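Local coordinates for protein TcpB (Brucella melitensis, PDB 4LQC) that belongs to the TIR-domain family, whose compact alpha/beta fold generally serves protein-protein association in signalling, at residues Glu19-Val22 with Gln23-Ala27; Ser103-Glu106 with Val107-Phe110. The protein carries 2 engineered substitutions. All blocks are in the same frame, centred on the assembly; numbering follows the deposited sequence.

Contact 1: Glu19-Val22 with Gln23-Ala27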
# COMPACT_ATOMS: atom_id res chain seq x y z
N GLU B 19 11.43 -11.27 6.70
CA GLU B 19 12.71 -10.63 7.01
C GLU B 19 12.74 -9.17 6.58
O GLU B 19 13.76 -8.49 6.71
CB GLU B 19 13.90 -11.45 6.49
CG GLU B 19 14.34 -12.52 7.49
CD GLU B 19 14.92 -13.77 6.84
OE1 GLU B 19 15.20 -13.75 5.62
OE2 GLU B 19 15.08 -14.78 7.56
N ALA B 20 11.60 -8.68 6.09
CA ALA B 20 11.48 -7.27 5.75
C ALA B 20 10.65 -6.52 6.81
O ALA B 20 11.11 -6.36 7.94
CB ALA B 20 10.88 -7.10 4.37
N PHE B 21 9.45 -6.09 6.44
CA PHE B 21 8.60 -5.32 7.36
C PHE B 21 8.35 -6.00 8.70
O PHE B 21 8.38 -5.34 9.74
CB PHE B 21 7.25 -4.93 6.72
CG PHE B 21 6.28 -4.28 7.69
CD1 PHE B 21 6.53 -3.00 8.17
CD2 PHE B 21 5.16 -4.96 8.15
CE1 PHE B 21 5.66 -2.40 9.08
CE2 PHE B 21 4.28 -4.36 9.06
CZ PHE B 21 4.54 -3.07 9.53
N VAL B 22 8.09 -7.31 8.70
CA VAL B 22 7.81 -8.00 9.96
C VAL B 22 8.98 -7.89 10.95
O VAL B 22 8.79 -7.58 12.12
CB VAL B 22 7.39 -9.48 9.75
CG1 VAL B 22 7.07 -10.15 11.08
CG2 VAL B 22 6.21 -9.57 8.79
N GLN B 23 10.21 -8.11 10.48
CA GLN B 23 11.34 -8.01 11.41
C GLN B 23 11.52 -6.58 11.92
O GLN B 23 11.77 -6.38 13.12
CB GLN B 23 12.64 -8.53 10.78
CG GLN B 23 13.66 -8.99 11.82
CD GLN B 23 15.02 -9.30 11.21
OE1 GLN B 23 15.31 -8.89 10.08
NE2 GLN B 23 15.86 -10.01 11.95
N ASP B 24 11.40 -5.61 11.03
CA ASP B 24 11.34 -4.20 11.42
C ASP B 24 10.35 -3.97 12.57
O ASP B 24 10.71 -3.38 13.58
CB ASP B 24 10.85 -3.35 10.24
CG ASP B 24 11.84 -3.32 9.08
OD1 ASP B 24 11.58 -2.53 8.14
OD2 ASP B 24 12.84 -4.06 9.11
N LEU B 25 9.11 -4.41 12.39
CA LEU B 25 8.05 -4.19 13.38
C LEU B 25 8.25 -5.00 14.67
O LEU B 25 7.87 -4.55 15.75
CB LEU B 25 6.68 -4.50 12.77
CG LEU B 25 5.48 -4.32 13.71
CD1 LEU B 25 5.44 -2.94 14.34
CD2 LEU B 25 4.20 -4.61 12.95
N VAL B 26 8.83 -6.19 14.55
CA VAL B 26 9.17 -6.97 15.74
C VAL B 26 10.25 -6.26 16.56
O VAL B 26 10.14 -6.17 17.78
CB VAL B 26 9.61 -8.41 15.41
CG1 VAL B 26 10.09 -9.11 16.65
CG2 VAL B 26 8.45 -9.18 14.79
N ALA B 27 11.27 -5.74 15.88
CA ALA B 27 12.37 -5.04 16.57
C ALA B 27 11.92 -3.74 17.25
O ALA B 27 12.38 -3.41 18.33
CB ALA B 27 13.50 -4.75 15.61

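Contact 2: Ser103-Glu106 with Val107-Phe110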
# COMPACT_ATOMS: atom_id res chain seq x y z
N SER B 103 -3.42 -2.54 -2.31
CA SER B 103 -4.43 -1.53 -2.61
C SER B 103 -5.77 -1.95 -1.99
O SER B 103 -5.98 -3.12 -1.61
CB SER B 103 -4.58 -1.39 -4.11
OG SER B 103 -5.06 -2.61 -4.65
N TYR B 104 -6.69 -0.99 -1.88
CA TYR B 104 -8.03 -1.30 -1.43
C TYR B 104 -8.68 -2.36 -2.32
O TYR B 104 -9.29 -3.31 -1.83
CB TYR B 104 -8.88 -0.03 -1.37
CG TYR B 104 -10.34 -0.30 -1.12
CD1 TYR B 104 -11.20 -0.64 -2.17
CD2 TYR B 104 -10.86 -0.23 0.16
CE1 TYR B 104 -12.53 -0.91 -1.93
CE2 TYR B 104 -12.19 -0.50 0.40
CZ TYR B 104 -13.02 -0.83 -0.64
OH TYR B 104 -14.35 -1.08 -0.40
N ASP B 105 -8.57 -2.18 -3.64
CA ASP B 105 -9.23 -3.10 -4.57
C ASP B 105 -8.67 -4.50 -4.40
O ASP B 105 -9.38 -5.50 -4.52
CB ASP B 105 -9.03 -2.65 -6.02
CG ASP B 105 -9.86 -1.44 -6.36
OD1 ASP B 105 -11.09 -1.48 -6.24
OD2 ASP B 105 -9.27 -0.42 -6.74
N GLU B 106 -7.38 -4.57 -4.12
CA GLU B 106 -6.72 -5.85 -4.02
C GLU B 106 -7.23 -6.60 -2.80
O GLU B 106 -7.38 -7.83 -2.82
CB GLU B 106 -5.22 -5.61 -3.93
CG GLU B 106 -4.39 -6.83 -3.85
CD GLU B 106 -2.92 -6.49 -3.81
OE1 GLU B 106 -2.58 -5.29 -3.75
OE2 GLU B 106 -2.09 -7.43 -3.83
N VAL B 107 -7.54 -5.86 -1.73
CA VAL B 107 -8.02 -6.48 -0.50
C VAL B 107 -9.50 -6.86 -0.64
O VAL B 107 -9.93 -7.92 -0.15
CB VAL B 107 -7.81 -5.56 0.72
CG1 VAL B 107 -8.44 -6.17 1.97
CG2 VAL B 107 -6.30 -5.29 0.94
N ARG B 108 -10.26 -6.01 -1.31
CA ARG B 108 -11.69 -6.28 -1.53
C ARG B 108 -11.87 -7.48 -2.44
O ARG B 108 -12.85 -8.19 -2.34
CB ARG B 108 -12.41 -5.06 -2.12
CG ARG B 108 -13.89 -5.32 -2.35
CD ARG B 108 -14.61 -4.12 -2.86
NE ARG B 108 -14.19 -3.77 -4.21
CZ ARG B 108 -14.72 -4.29 -5.32
NH1 ARG B 108 -15.70 -5.19 -5.22
NH2 ARG B 108 -14.28 -3.90 -6.52
N ARG B 109 -10.91 -7.71 -3.32
CA ARG B 109 -10.95 -8.89 -4.18
C ARG B 109 -10.89 -10.17 -3.35
O ARG B 109 -11.42 -11.19 -3.77
CB ARG B 109 -9.79 -8.89 -5.17
CG ARG B 109 -10.05 -9.72 -6.43
CD ARG B 109 -8.90 -9.58 -7.45
NE ARG B 109 -8.25 -8.27 -7.36
CZ ARG B 109 -8.45 -7.26 -8.21
NH1 ARG B 109 -9.28 -7.39 -9.25
NH2 ARG B 109 -7.79 -6.12 -8.02
N PHE B 110 -10.26 -10.12 -2.19
CA PHE B 110 -10.18 -11.30 -1.32
C PHE B 110 -11.23 -11.29 -0.21
O PHE B 110 -11.79 -12.33 0.16
CB PHE B 110 -8.77 -11.47 -0.76
CG PHE B 110 -7.75 -11.82 -1.79
CD1 PHE B 110 -7.60 -13.12 -2.23
CD2 PHE B 110 -6.95 -10.84 -2.36
CE1 PHE B 110 -6.66 -13.45 -3.19
CE2 PHE B 110 -6.00 -11.17 -3.33
CZ PHE B 110 -5.86 -12.48 -3.74

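Contact 1: Glu19-Val22 with Gln23-Ala27
Val26 N donates to Val22 O over 2.8 Å, the shortest hydrogen bond here, and Leu25 N reaches Phe21 O at 2.9 Å. A longer bond, Asp24 N to Ala20 O at 3.2 Å, is almost straight, with an N-H...O angle of 176°. All three run from residue i+4 back to i, although the turn at 19-22 is wider, of pi type, and Ala20 departs from helical backbone angles; they set side chains four residues apart on a shared face. Phe21 and Leu25 run side by side in the same direction: Leu25 CB lies over one face of the ring near its rim, and Leu25 CD2 comes within 3.8 Å of Phe21 CZ. The leucine manages this because CG stands opposite the backbone N (chi1 179°), which carries the branch along the aromatic side chain. One residue further round, Val22 CG1 meets Val26 CG2 at 4.1 Å, a looser apolar contact in which the two side chains cross at a slant. All four apolar residues are buried. The helix 18-31 that they line links strands 7-14 and 36-43 in a beta-alpha-beta unit; Val22 and Val26 pack on Ile11 and Tyr38, Phe21 stacks on His100, and Leu25 also reaches Ile130 and Leu134 of helix 127-136.

Contact 2: Ser103-Glu106 with Val107-Phe110
A capping box starts the short helix 104-108: Glu106 N donates to Ser103 OG at 3.1 Å, and Ser103 N returns a bond to Glu106 OE1 at 3.2 Å. The glutamate meets that N-H on the anti side of its carboxylate, the donor lying 25° out of plane. Its OE1 also forms a salt bridge with Lys101 of the second subunit, so a single oxygen serves both the cap and the dimer. From this start Arg108 N bonds to Tyr104 O at 2.9 Å and Arg109 N to Asp105 O at 2.9 Å. Arg108 CD, at the end of a chain extended through its first two torsions, comes 3.9 Å from Tyr104 CE1; the bend at chi3 (67°) then turns NE and the guanidinium beside the ring, with the two planes 31° apart. Asp105 OD1 stands 4.0 Å from Arg108 NH2, near the guanidinium edge but too far for a salt bridge; OD2 instead accepts from Val127 N of the second subunit. Phe110 turns its ring edge to Glu106 O. Phe110 also stacks on Phe72 of helix 69-72, while Val107 and Tyr104 touch Trp99 of strand 95-100 and Ala115 of helix 112-116, where Tyr104 OH is hydrogen-bonded to Asp116.

Contacts 1 and 2 illustrate how one TIR domain shows short-range helical contacts in two different settings. They follow one another along the chain, their centres lie 23 Å apart, and their nearest atoms remain about 13 Å from each other, so neither touches the other directly. The parallel sheet relates them: residues 19-27 pack against strands 7-14 and 36-43 and helix 127-136, whereas residues 103-110 lean on strand 95-100, which contact 1 also reaches, through His100. Their surroundings differ too. No other chain of the assembly reaches contact 1, while contact 2 faces the second subunit and takes part in the dimer interface.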